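PDB 3O0H: glutathione reductase from Bartonella henselae, which probably uses NADPH to reduce glutathione disulfide to glutathione, passing electrons through its bound FAD and a redox-active disulfide. Local coordinates for residues B[32-37]-B[52-57]; B[133-138]-B[145-150]; B[155-160]-B[320-325]. One frame throughout, in Å; residues are numbered along the deposited sequence. Where two conformers were deposited one is given.

Interaction 1: B[32-37]-B[52-57]. With FAD (flavin-adenine dinucleotide), chain H.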
loop_
_atom_site.group_PDB
_atom_site.type_symbol
_atom_site.label_atom_id
_atom_site.label_comp_id
_atom_site.label_asym_id
_atom_site.label_seq_id
_atom_site.Cartn_x
_atom_site.Cartn_y
_atom_site.Cartn_z
ATOM N N ILE B 32 -13.640 -30.903 -13.483
ATOM C CA ILE B 32 -14.201 -31.325 -12.200
ATOM C C ILE B 32 -13.863 -30.301 -11.146
ATOM O O ILE B 32 -12.741 -30.242 -10.696
ATOM C CB ILE B 32 -13.710 -32.737 -11.741
ATOM C CG1 ILE B 32 -13.899 -33.758 -12.866
ATOM C CG2 ILE B 32 -14.483 -33.202 -10.454
ATOM C CD1 ILE B 32 -13.187 -35.191 -12.629
ATOM N N GLY B 33 -14.858 -29.477 -10.792
ATOM C CA GLY B 33 -14.728 -28.441 -9.760
ATOM C C GLY B 33 -14.640 -27.053 -10.412
ATOM O O GLY B 33 -13.877 -26.846 -11.313
ATOM N N SER B 34 -15.495 -26.139 -9.969
ATOM C CA SER B 34 -15.569 -24.798 -10.491
ATOM C C SER B 34 -14.989 -23.793 -9.513
ATOM O O SER B 34 -15.590 -22.761 -9.274
ATOM C CB SER B 34 -17.014 -24.444 -10.837
ATOM O OG SER B 34 -17.073 -23.293 -11.668
ATOM N N GLY B 35 -13.819 -24.084 -8.944
ATOM C CA GLY B 35 -13.160 -23.108 -8.080
ATOM C C GLY B 35 -12.183 -22.238 -8.852
ATOM O O GLY B 35 -12.296 -22.084 -10.066
ATOM N N SER B 36 -11.213 -21.664 -8.145
ATOM C CA SER B 36 -10.325 -20.676 -8.748
ATOM C C SER B 36 -9.690 -21.175 -10.068
ATOM O O SER B 36 -9.688 -20.445 -11.098
ATOM C CB SER B 36 -9.256 -20.249 -7.754
ATOM O OG SER B 36 -9.871 -19.631 -6.616
ATOM N N GLY B 37 -9.180 -22.406 -10.031
ATOM C CA GLY B 37 -8.495 -23.002 -11.157
ATOM C C GLY B 37 -9.457 -23.529 -12.215
ATOM O O GLY B 37 -9.306 -23.219 -13.393
ATOM N N VAL B 52 -17.237 -27.732 -23.721
ATOM C CA VAL B 52 -16.684 -27.902 -22.363
ATOM C C VAL B 52 -17.852 -28.063 -21.394
ATOM O O VAL B 52 -18.907 -27.445 -21.573
ATOM C CB VAL B 52 -15.851 -26.649 -21.968
ATOM C CG1 VAL B 52 -15.283 -26.800 -20.550
ATOM C CG2 VAL B 52 -14.766 -26.326 -23.002
ATOM N N ALA B 53 -17.666 -28.890 -20.389
ATOM C CA ALA B 53 -18.604 -29.049 -19.279
ATOM C C ALA B 53 -17.835 -28.854 -18.000
ATOM O O ALA B 53 -16.627 -29.098 -17.955
ATOM C CB ALA B 53 -19.253 -30.461 -19.286
ATOM N N ILE B 54 -18.519 -28.389 -16.961
ATOM C CA ILE B 54 -17.905 -28.252 -15.644
ATOM C C ILE B 54 -18.912 -28.794 -14.616
ATOM O O ILE B 54 -20.123 -28.519 -14.715
ATOM C CB ILE B 54 -17.480 -26.797 -15.333
ATOM C CG1 ILE B 54 -16.625 -26.712 -14.041
ATOM C CG2 ILE B 54 -18.745 -25.840 -15.322
ATOM C CD1 ILE B 54 -15.773 -25.409 -13.926
ATOM N N ALA B 55 -18.396 -29.563 -13.658
ATOM C CA ALA B 55 -19.208 -30.080 -12.567
ATOM C C ALA B 55 -18.836 -29.315 -11.331
ATOM O O ALA B 55 -17.643 -29.172 -11.030
ATOM C CB ALA B 55 -18.997 -31.611 -12.365
ATOM N N GLU B 56 -19.862 -28.863 -10.613
ATOM C CA GLU B 56 -19.714 -28.216 -9.296
ATOM C C GLU B 56 -20.731 -28.765 -8.319
ATOM O O GLU B 56 -21.957 -28.633 -8.519
ATOM C CB GLU B 56 -19.898 -26.705 -9.418
ATOM C CG GLU B 56 -19.764 -25.939 -8.108
ATOM C CD GLU B 56 -18.549 -26.348 -7.287
ATOM O OE1 GLU B 56 -17.398 -26.180 -7.768
ATOM O OE2 GLU B 56 -18.762 -26.804 -6.164
ATOM N N GLU B 57 -20.240 -29.406 -7.267
ATOM C CA GLU B 57 -21.117 -30.064 -6.306
ATOM C C GLU B 57 -21.707 -29.116 -5.264
ATOM O O GLU B 57 -22.668 -29.489 -4.572
ATOM C CB GLU B 57 -20.393 -31.226 -5.596
ATOM C CG GLU B 57 -19.214 -30.800 -4.694
ATOM C CD GLU B 57 -18.426 -31.950 -4.089
ATOM O OE1 GLU B 57 -18.783 -33.130 -4.240
ATOM O OE2 GLU B 57 -17.473 -31.651 -3.374
HETATM P PA FAD H . -11.293 -24.658 -5.005
HETATM O O1A FAD H . -11.350 -25.138 -3.586
HETATM O O2A FAD H . -11.429 -23.168 -5.160
HETATM O O5B FAD H . -12.379 -25.369 -5.937
HETATM C C5B FAD H . -12.658 -26.753 -5.916
HETATM C C4B FAD H . -14.127 -26.875 -6.263
HETATM O O4B FAD H . -14.460 -28.208 -6.622
HETATM C C3B FAD H . -15.067 -26.488 -5.127
HETATM O O3B FAD H . -16.023 -25.526 -5.583
HETATM C C2B FAD H . -15.754 -27.785 -4.744
HETATM O O2B FAD H . -17.086 -27.559 -4.350
HETATM C C1B FAD H . -15.734 -28.577 -6.007
HETATM N N9A FAD H . -15.600 -30.043 -5.994
HETATM C C8A FAD H . -14.684 -30.796 -5.319
HETATM N N7A FAD H . -14.823 -32.074 -5.704
HETATM C C5A FAD H . -15.827 -32.119 -6.630
HETATM C C6A FAD H . -16.338 -33.123 -7.408
HETATM N N6A FAD H . -15.923 -34.396 -7.317
HETATM N N1A FAD H . -17.347 -32.834 -8.294
HETATM C C2A FAD H . -17.791 -31.538 -8.417
HETATM N N3A FAD H . -17.264 -30.534 -7.675
HETATM C C4A FAD H . -16.267 -30.842 -6.835
HETATM N N1 FAD H . -5.846 -18.262 -0.827
HETATM C C2 FAD H . -5.256 -17.056 -1.147
HETATM O O2 FAD H . -4.537 -16.906 -2.167
HETATM N N3 FAD H . -5.457 -16.000 -0.350
HETATM C C4 FAD H . -6.268 -16.051 0.773
HETATM O O4 FAD H . -6.418 -15.003 1.413
HETATM C C4X FAD H . -6.869 -17.265 1.104
HETATM N N5 FAD H . -7.695 -17.382 2.189
HETATM C C5X FAD H . -8.300 -18.613 2.440
HETATM C C6 FAD H . -9.118 -18.713 3.553
HETATM C C7 FAD H . -9.760 -19.908 3.849
HETATM C C7M FAD H . -10.658 -19.962 5.072
HETATM C C8 FAD H . -9.584 -21.003 3.025
HETATM C C8M FAD H . -10.241 -22.329 3.349
HETATM C C9 FAD H . -8.743 -20.917 1.922
HETATM C C9A FAD H . -8.092 -19.714 1.631
HETATM N N10 FAD H . -7.253 -19.574 0.539
HETATM C C10 FAD H . -6.669 -18.362 0.267
HETATM C "C1'" FAD H . -6.959 -20.697 -0.376
HETATM C "C2'" FAD H . -7.793 -20.701 -1.632
HETATM O "O2'" FAD H . -9.155 -20.812 -1.270
HETATM C "C3'" FAD H . -7.378 -21.888 -2.462
HETATM O "O3'" FAD H . -5.976 -21.991 -2.632
HETATM C "C4'" FAD H . -8.121 -21.892 -3.780
HETATM O "O4'" FAD H . -9.525 -21.859 -3.510
HETATM C "C5'" FAD H . -7.805 -23.151 -4.578
HETATM O "O5'" FAD H . -8.467 -23.115 -5.862
HETATM P P FAD H . -8.840 -24.539 -6.503
HETATM O O1P FAD H . -9.362 -24.338 -7.908
HETATM O O2P FAD H . -7.643 -25.461 -6.418
HETATM O O3P FAD H . -9.911 -25.244 -5.572
#

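Interaction 2: B[133-138]-B[145-150]. With FAD (flavin-adenine dinucleotide), chain H.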
loop_
_atom_site.group_PDB
_atom_site.type_symbol
_atom_site.label_atom_id
_atom_site.label_comp_id
_atom_site.label_asym_id
_atom_site.label_seq_id
_atom_site.Cartn_x
_atom_site.Cartn_y
_atom_site.Cartn_z
ATOM N N GLU B 133 -24.721 -29.239 -12.032
ATOM C CA GLU B 133 -24.770 -28.946 -10.596
ATOM C C GLU B 133 -24.838 -30.277 -9.813
ATOM O O GLU B 133 -25.882 -30.694 -9.281
ATOM C CB GLU B 133 -25.946 -28.019 -10.304
ATOM C CG GLU B 133 -25.784 -26.637 -11.010
ATOM C CD GLU B 133 -26.879 -25.665 -10.612
ATOM O OE1 GLU B 133 -28.026 -26.099 -10.486
ATOM O OE2 GLU B 133 -26.579 -24.484 -10.366
ATOM N N SER B 134 -23.696 -30.950 -9.788
ATOM C CA SER B 134 -23.559 -32.259 -9.178
ATOM C C SER B 134 -22.099 -32.546 -8.952
ATOM O O SER B 134 -21.233 -32.019 -9.643
ATOM C CB SER B 134 -24.130 -33.321 -10.114
ATOM O OG SER B 134 -24.068 -34.626 -9.571
ATOM N N ARG B 135 -21.826 -33.370 -7.961
ATOM C CA ARG B 135 -20.526 -33.981 -7.847
ATOM C C ARG B 135 -20.369 -34.849 -9.088
ATOM O O ARG B 135 -21.344 -35.444 -9.558
ATOM C CB ARG B 135 -20.484 -34.845 -6.579
ATOM C CG ARG B 135 -19.195 -35.681 -6.375
ATOM C CD ARG B 135 -19.212 -36.350 -5.001
ATOM N NE ARG B 135 -17.957 -37.044 -4.716
ATOM C CZ ARG B 135 -16.839 -36.444 -4.288
ATOM N NH1 ARG B 135 -16.789 -35.119 -4.112
ATOM N NH2 ARG B 135 -15.751 -37.166 -4.075
ATOM N N ALA B 136 -19.153 -34.910 -9.616
ATOM C CA ALA B 136 -18.781 -35.857 -10.676
ATOM C C ALA B 136 -17.641 -36.721 -10.135
ATOM O O ALA B 136 -16.722 -36.219 -9.493
ATOM C CB ALA B 136 -18.293 -35.126 -11.910
ATOM N N VAL B 137 -17.696 -38.005 -10.474
ATOM C CA VAL B 137 -16.668 -38.987 -10.170
ATOM C C VAL B 137 -16.311 -39.750 -11.439
ATOM O O VAL B 137 -17.127 -39.876 -12.354
ATOM C CB VAL B 137 -17.109 -39.964 -9.061
ATOM C CG1 VAL B 137 -17.636 -39.204 -7.853
ATOM C CG2 VAL B 137 -18.171 -40.965 -9.538
ATOM N N PHE B 138 -15.098 -40.283 -11.496
ATOM C CA PHE B 138 -14.692 -41.106 -12.652
ATOM C C PHE B 138 -15.355 -42.468 -12.602
ATOM O O PHE B 138 -15.446 -43.098 -11.542
ATOM C CB PHE B 138 -13.174 -41.330 -12.703
ATOM C CG PHE B 138 -12.364 -40.090 -13.026
ATOM C CD1 PHE B 138 -11.960 -39.231 -12.031
ATOM C CD2 PHE B 138 -11.960 -39.831 -14.324
ATOM C CE1 PHE B 138 -11.194 -38.100 -12.334
ATOM C CE2 PHE B 138 -11.191 -38.737 -14.636
ATOM C CZ PHE B 138 -10.801 -37.874 -13.644
ATOM N N GLU B 145 -19.426 -39.882 -13.890
ATOM C CA GLU B 145 -20.779 -40.048 -13.440
ATOM C C GLU B 145 -21.182 -38.911 -12.522
ATOM O O GLU B 145 -20.407 -38.492 -11.656
ATOM C CB GLU B 145 -20.945 -41.397 -12.753
ATOM C CG GLU B 145 -22.394 -41.692 -12.356
ATOM C CD GLU B 145 -22.613 -43.114 -11.812
ATOM O OE1 GLU B 145 -23.239 -43.240 -10.772
ATOM O OE2 GLU B 145 -22.221 -44.106 -12.446
ATOM N N LEU B 146 -22.374 -38.365 -12.765
ATOM C CA LEU B 146 -22.912 -37.291 -11.944
ATOM C C LEU B 146 -23.644 -37.951 -10.790
ATOM O O LEU B 146 -24.603 -38.703 -10.994
ATOM C CB LEU B 146 -23.847 -36.360 -12.756
ATOM C CG LEU B 146 -23.211 -35.683 -13.970
ATOM C CD1 LEU B 146 -24.242 -34.827 -14.706
ATOM C CD2 LEU B 146 -22.024 -34.850 -13.589
ATOM N N SER B 147 -23.170 -37.706 -9.569
ATOM C CA SER B 147 -23.789 -38.258 -8.361
ATOM C C SER B 147 -25.291 -38.035 -8.221
ATOM O O SER B 147 -25.987 -38.933 -7.831
ATOM C CB SER B 147 -23.058 -37.761 -7.095
ATOM O OG SER B 147 -21.661 -38.094 -7.180
ATOM N N VAL B 148 -25.788 -36.848 -8.551
ATOM C CA VAL B 148 -27.182 -36.488 -8.243
ATOM C C VAL B 148 -28.182 -37.350 -9.044
ATOM O O VAL B 148 -29.187 -37.858 -8.510
ATOM C CB VAL B 148 -27.411 -34.936 -8.504
ATOM C CG1 VAL B 148 -28.927 -34.538 -8.347
ATOM C CG2 VAL B 148 -26.566 -34.108 -7.556
ATOM N N THR B 149 -27.862 -37.577 -10.315
ATOM C CA THR B 149 -28.753 -38.313 -11.233
ATOM C C THR B 149 -28.266 -39.675 -11.729
ATOM O O THR B 149 -29.035 -40.429 -12.293
ATOM C CB THR B 149 -28.891 -37.498 -12.480
ATOM O OG1 THR B 149 -27.593 -37.385 -13.100
ATOM C CG2 THR B 149 -29.451 -36.113 -12.126
ATOM N N GLY B 150 -26.982 -39.974 -11.594
ATOM C CA GLY B 150 -26.451 -41.208 -12.165
ATOM C C GLY B 150 -26.067 -41.084 -13.645
ATOM O O GLY B 150 -25.606 -42.047 -14.225
HETATM P PA FAD H . -11.293 -24.658 -5.005
HETATM O O1A FAD H . -11.350 -25.138 -3.586
HETATM O O2A FAD H . -11.429 -23.168 -5.160
HETATM O O5B FAD H . -12.379 -25.369 -5.937
HETATM C C5B FAD H . -12.658 -26.753 -5.916
HETATM C C4B FAD H . -14.127 -26.875 -6.263
HETATM O O4B FAD H . -14.460 -28.208 -6.622
HETATM C C3B FAD H . -15.067 -26.488 -5.127
HETATM O O3B FAD H . -16.023 -25.526 -5.583
HETATM C C2B FAD H . -15.754 -27.785 -4.744
HETATM O O2B FAD H . -17.086 -27.559 -4.350
HETATM C C1B FAD H . -15.734 -28.577 -6.007
HETATM N N9A FAD H . -15.600 -30.043 -5.994
HETATM C C8A FAD H . -14.684 -30.796 -5.319
HETATM N N7A FAD H . -14.823 -32.074 -5.704
HETATM C C5A FAD H . -15.827 -32.119 -6.630
HETATM C C6A FAD H . -16.338 -33.123 -7.408
HETATM N N6A FAD H . -15.923 -34.396 -7.317
HETATM N N1A FAD H . -17.347 -32.834 -8.294
HETATM C C2A FAD H . -17.791 -31.538 -8.417
HETATM N N3A FAD H . -17.264 -30.534 -7.675
HETATM C C4A FAD H . -16.267 -30.842 -6.835
HETATM N N1 FAD H . -5.846 -18.262 -0.827
HETATM C C2 FAD H . -5.256 -17.056 -1.147
HETATM O O2 FAD H . -4.537 -16.906 -2.167
HETATM N N3 FAD H . -5.457 -16.000 -0.350
HETATM C C4 FAD H . -6.268 -16.051 0.773
HETATM O O4 FAD H . -6.418 -15.003 1.413
HETATM C C4X FAD H . -6.869 -17.265 1.104
HETATM N N5 FAD H . -7.695 -17.382 2.189
HETATM C C5X FAD H . -8.300 -18.613 2.440
HETATM C C6 FAD H . -9.118 -18.713 3.553
HETATM C C7 FAD H . -9.760 -19.908 3.849
HETATM C C7M FAD H . -10.658 -19.962 5.072
HETATM C C8 FAD H . -9.584 -21.003 3.025
HETATM C C8M FAD H . -10.241 -22.329 3.349
HETATM C C9 FAD H . -8.743 -20.917 1.922
HETATM C C9A FAD H . -8.092 -19.714 1.631
HETATM N N10 FAD H . -7.253 -19.574 0.539
HETATM C C10 FAD H . -6.669 -18.362 0.267
HETATM C "C1'" FAD H . -6.959 -20.697 -0.376
HETATM C "C2'" FAD H . -7.793 -20.701 -1.632
HETATM O "O2'" FAD H . -9.155 -20.812 -1.270
HETATM C "C3'" FAD H . -7.378 -21.888 -2.462
HETATM O "O3'" FAD H . -5.976 -21.991 -2.632
HETATM C "C4'" FAD H . -8.121 -21.892 -3.780
HETATM O "O4'" FAD H . -9.525 -21.859 -3.510
HETATM C "C5'" FAD H . -7.805 -23.151 -4.578
HETATM O "O5'" FAD H . -8.467 -23.115 -5.862
HETATM P P FAD H . -8.840 -24.539 -6.503
HETATM O O1P FAD H . -9.362 -24.338 -7.908
HETATM O O2P FAD H . -7.643 -25.461 -6.418
HETATM O O3P FAD H . -9.911 -25.244 -5.572
#

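Interaction 3: B[155-160]-B[320-325]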
loop_
_atom_site.group_PDB
_atom_site.type_symbol
_atom_site.label_atom_id
_atom_site.label_comp_id
_atom_site.label_asym_id
_atom_site.label_seq_id
_atom_site.Cartn_x
_atom_site.Cartn_y
_atom_site.Cartn_z
ATOM N N ALA B 155 -15.801 -37.576 -22.112
ATOM C CA ALA B 155 -14.970 -36.439 -22.486
ATOM C C ALA B 155 -13.613 -36.863 -22.989
ATOM O O ALA B 155 -13.016 -37.833 -22.502
ATOM C CB ALA B 155 -14.812 -35.451 -21.295
ATOM N N GLU B 156 -13.123 -36.109 -23.957
ATOM C CA GLU B 156 -11.835 -36.395 -24.526
ATOM C C GLU B 156 -10.731 -36.088 -23.562
ATOM O O GLU B 156 -9.795 -36.860 -23.471
ATOM C CB GLU B 156 -11.601 -35.578 -25.813
ATOM C CG GLU B 156 -10.297 -35.929 -26.515
ATOM C CD GLU B 156 -10.206 -35.321 -27.925
ATOM O OE1 GLU B 156 -11.075 -34.482 -28.321
ATOM O OE2 GLU B 156 -9.257 -35.702 -28.651
ATOM N N LYS B 157 -10.814 -34.916 -22.941
ATOM C CA LYS B 157 -9.847 -34.415 -21.985
ATOM C C LYS B 157 -10.593 -34.184 -20.690
ATOM O O LYS B 157 -11.745 -33.777 -20.703
ATOM C CB LYS B 157 -9.214 -33.111 -22.441
ATOM C CG LYS B 157 -8.280 -33.232 -23.634
ATOM C CD LYS B 157 -7.767 -31.838 -24.079
ATOM C CE LYS B 157 -6.845 -31.885 -25.287
ATOM N NZ LYS B 157 -7.355 -32.646 -26.420
ATOM N N ILE B 158 -9.943 -34.478 -19.582
ATOM C CA ILE B 158 -10.541 -34.233 -18.247
ATOM C C ILE B 158 -9.564 -33.447 -17.369
ATOM O O ILE B 158 -8.376 -33.806 -17.306
ATOM C CB ILE B 158 -10.986 -35.554 -17.562
ATOM C CG1 ILE B 158 -12.087 -36.257 -18.372
ATOM C CG2 ILE B 158 -11.536 -35.312 -16.169
ATOM C CD1 ILE B 158 -12.181 -37.675 -18.052
ATOM N N LEU B 159 -10.087 -32.398 -16.701
ATOM C CA LEU B 159 -9.313 -31.557 -15.792
ATOM C C LEU B 159 -9.812 -31.730 -14.359
ATOM O O LEU B 159 -10.969 -31.464 -14.064
ATOM C CB LEU B 159 -9.406 -30.066 -16.174
ATOM C CG LEU B 159 -8.638 -29.117 -15.260
ATOM C CD1 LEU B 159 -7.098 -29.481 -15.281
ATOM C CD2 LEU B 159 -8.872 -27.659 -15.639
ATOM N N ILE B 160 -8.919 -32.191 -13.499
ATOM C CA ILE B 160 -9.202 -32.383 -12.088
ATOM C C ILE B 160 -8.859 -31.054 -11.407
ATOM O O ILE B 160 -7.699 -30.635 -11.385
ATOM C CB ILE B 160 -8.359 -33.490 -11.454
ATOM C CG1 ILE B 160 -8.551 -34.825 -12.205
ATOM C CG2 ILE B 160 -8.693 -33.598 -9.938
ATOM C CD1 ILE B 160 -7.337 -35.874 -11.984
ATOM N N HIS B 320 -4.439 -37.691 -21.287
ATOM C CA HIS B 320 -5.628 -36.802 -21.499
ATOM C C HIS B 320 -6.276 -36.308 -20.196
ATOM O O HIS B 320 -7.367 -35.709 -20.213
ATOM C CB HIS B 320 -6.681 -37.523 -22.355
ATOM C CG HIS B 320 -7.316 -38.676 -21.662
ATOM N ND1 HIS B 320 -6.731 -39.927 -21.632
ATOM C CD2 HIS B 320 -8.464 -38.765 -20.937
ATOM C CE1 HIS B 320 -7.502 -40.738 -20.923
ATOM N NE2 HIS B 320 -8.546 -40.055 -20.478
ATOM N N ILE B 321 -5.597 -36.533 -19.067
ATOM C CA ILE B 321 -6.071 -36.069 -17.767
ATOM C C ILE B 321 -5.037 -35.103 -17.157
ATOM O O ILE B 321 -3.832 -35.433 -17.057
ATOM C CB ILE B 321 -6.403 -37.230 -16.814
ATOM C CG1 ILE B 321 -7.372 -38.214 -17.477
ATOM C CG2 ILE B 321 -7.049 -36.713 -15.509
ATOM C CD1 ILE B 321 -7.700 -39.494 -16.630
ATOM N N TRP B 322 -5.512 -33.901 -16.805
ATOM C CA TRP B 322 -4.665 -32.842 -16.254
ATOM C C TRP B 322 -5.232 -32.492 -14.903
ATOM O O TRP B 322 -6.316 -32.952 -14.570
ATOM C CB TRP B 322 -4.675 -31.609 -17.167
ATOM C CG TRP B 322 -3.851 -31.681 -18.480
ATOM C CD1 TRP B 322 -2.605 -31.126 -18.698
ATOM C CD2 TRP B 322 -4.256 -32.236 -19.723
ATOM N NE1 TRP B 322 -2.215 -31.333 -19.972
ATOM C CE2 TRP B 322 -3.198 -32.015 -20.640
ATOM C CE3 TRP B 322 -5.404 -32.890 -20.158
ATOM C CZ2 TRP B 322 -3.248 -32.433 -21.964
ATOM C CZ3 TRP B 322 -5.464 -33.307 -21.470
ATOM C CH2 TRP B 322 -4.384 -33.089 -22.371
ATOM N N ALA B 323 -4.509 -31.696 -14.106
ATOM C CA ALA B 323 -5.014 -31.244 -12.783
ATOM C C ALA B 323 -4.362 -29.903 -12.469
ATOM O O ALA B 323 -3.212 -29.672 -12.872
ATOM C CB ALA B 323 -4.701 -32.259 -11.654
ATOM N N VAL B 324 -5.083 -29.032 -11.759
ATOM C CA VAL B 324 -4.626 -27.688 -11.418
ATOM C C VAL B 324 -5.051 -27.401 -9.981
ATOM O O VAL B 324 -6.057 -27.958 -9.500
ATOM C CB VAL B 324 -5.240 -26.627 -12.380
ATOM C CG1 VAL B 324 -4.683 -26.820 -13.783
ATOM C CG2 VAL B 324 -6.788 -26.695 -12.416
ATOM N N GLY B 325 -4.294 -26.546 -9.302
ATOM C CA GLY B 325 -4.734 -26.000 -8.049
ATOM C C GLY B 325 -4.301 -26.755 -6.862
ATOM O O GLY B 325 -3.339 -27.521 -6.951
#

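Interaction 1: B[32-37]-B[52-57]
The FAD-binding beta-alpha-beta unit, strand 27-32, helix 36-47 and strand 52-55, brings Gly33 and Ser34 against Ala55 and Glu56. Ile32 and Ala55 form a parallel bridge, to which Gly33 N contributes by donating to Ala55 O at 2.8 Å, somewhat bent at 141°. One residue on, Ser34 N meets Glu56 OE1 at 2.9 Å, nearly along the carboxylate C-O bond. That same oxygen accepts from ribose O3B of FAD at 2.7 Å, while Glu56 OE2 takes O2B at 2.6 Å and also the amide of Tyr58, so the carboxylate is gripped from four donors, which probably fixes its rotation. CG of Glu56 runs anti to the backbone N (chi1 -180°) and the chain then bends at chi2 (47°), which curls the acid back toward the ribose. Ile54 CD1 packs against the Ser34 side chain. Gly33 CA lies 3.2 Å from FAD O4B, so the backbone passes directly against the ribose. Gly37 N, near the start of helix 36-47, donates to phosphate oxygen O1P at 2.9 Å. A glycine-rich turn under the diphosphate and an acid holding both ribose hydroxyls are hallmarks of the dinucleotide-binding Rossmann-type fold.

Interaction 2: B[133-138]-B[145-150]
Segments 133-138 and 145-150 run antiparallel: Val137 and Glu145 form a hydrogen-bonded pair, with Val137 N on Glu145 O at 3.0 Å and Glu145 N on Val137 O at 2.8 Å, and Ala136 and Leu146 follow as a non-hydrogen-bonded pair. Ahead of strand 136-138 the pairing continues through the backbone at Arg135, where Ser147 N donates to Arg135 O, and through a side chain at Ser134. Ser134 OG, anti to its own backbone N (chi1 -178°), is directed at the turn of the other segment and accepts from Val148 N at 3.0 Å in a nearly straight bond of 167°. The same hydroxyl donates to Arg135 O from the face of the carbonyl plane opposite to Ser147 N; the oxygen is thus held between two donors. CG2 of Val148 lies alongside this hydroxyl, 3.3 Å from Ser134 OG, and Leu146 CB borders it as well.

This beta hairpin, strands 136-138 and 143-146, carries the adenine end of the FAD site. Ala136 reads the base with its backbone: its N donates to N1A at 3.1 Å and its O accepts from N6A at 2.9 Å, a pair of complementary bonds. Arg135, extended from CG to NE, sets one face of its guanidinium over N6A, with NH1 3.4 Å away and the amino group offset toward the rim. Arg135 NH1 is also salt-bridged to Glu57, and NH2 is bonded to Gly292 O, which together probably steady the plane. On the stem of the same arginine, Ser147 OG sits 3.5 Å from Arg135 CG.

Interaction 3: B[155-160]-B[320-325]
Lys157 and Trp322 lie aslant to each other at one edge of the parallel sheet of the FAD-binding Rossmann-type domain, where strand 158-160 pairs with the outermost strand 321-323. The lysine CG, anti to the carbonyl carbon (chi1 -69°), brings the aliphatic chain to the six-membered end of the indole, CG being 3.6 Å from CZ3, with CD and CE following along CZ3 and CH2. Phe344 of helix 334-349 meets the indole edge-to-face, so the tryptophan is placed between the sheet and that helix.

The strands run at 27° to one another, and bridges at Ile158-Ile321, Leu159-Trp322 and Ile160-Ala323 set which residues meet. Leu159 and Trp322 share a face. There Leu159 CD1 packs against Trp322 CB at 3.7 Å, and the leucine crosses Val324 at about a right angle, CD1 lying 3.9 Å from Val324 CG1. On the other face, Ile160 reaches back along the strand rather than straight across: its CD1 is 3.6 Å from CG2 of Ile321, while its CB packs on Ala323 CB. Phe138 of strand 136-138 covers this isoleucine layer.

Four backbone bonds join the strands: Ile158 N to His320 O, Trp322 N to Ile158 O, Ile160 N to Trp322 O and Val324 N to Ile160 O. Where the chain turns a corner at Glu156 and Lys157, His320 lies alongside; its NE2 is bonded to Glu141 O and its ring stacks with that of His142. Ile321 CG1 lies over one face of the imidazole, 3.5 Å above its plane and offset toward the rim, while Glu156 O approaches His320 CD2 to 3.4 Å.

How the interactions relate
Along the chain the three contacts come in series, interaction 1 closing before interaction 2 opens and interaction 2 before interaction 3. Interactions 1 and 3 belong to one parallel sheet, their centres about 11 Å apart; strand 27-32 lies between strands 52-55 and 158-160, and Ile32 N probably bonds to Leu159 O. Interaction 2 belongs to a separate antiparallel sheet, centred about 12 Å from interaction 1 and 16 Å from interaction 3. Phe138 bridges the two sheets, packing on Ile32, Ile158, Ile160 and Ile321. All three meet FAD: interaction 1 along the diphosphate, ribose and adenine, interaction 2 at the adenine, and interaction 3, at the sheet edge, through Gly325.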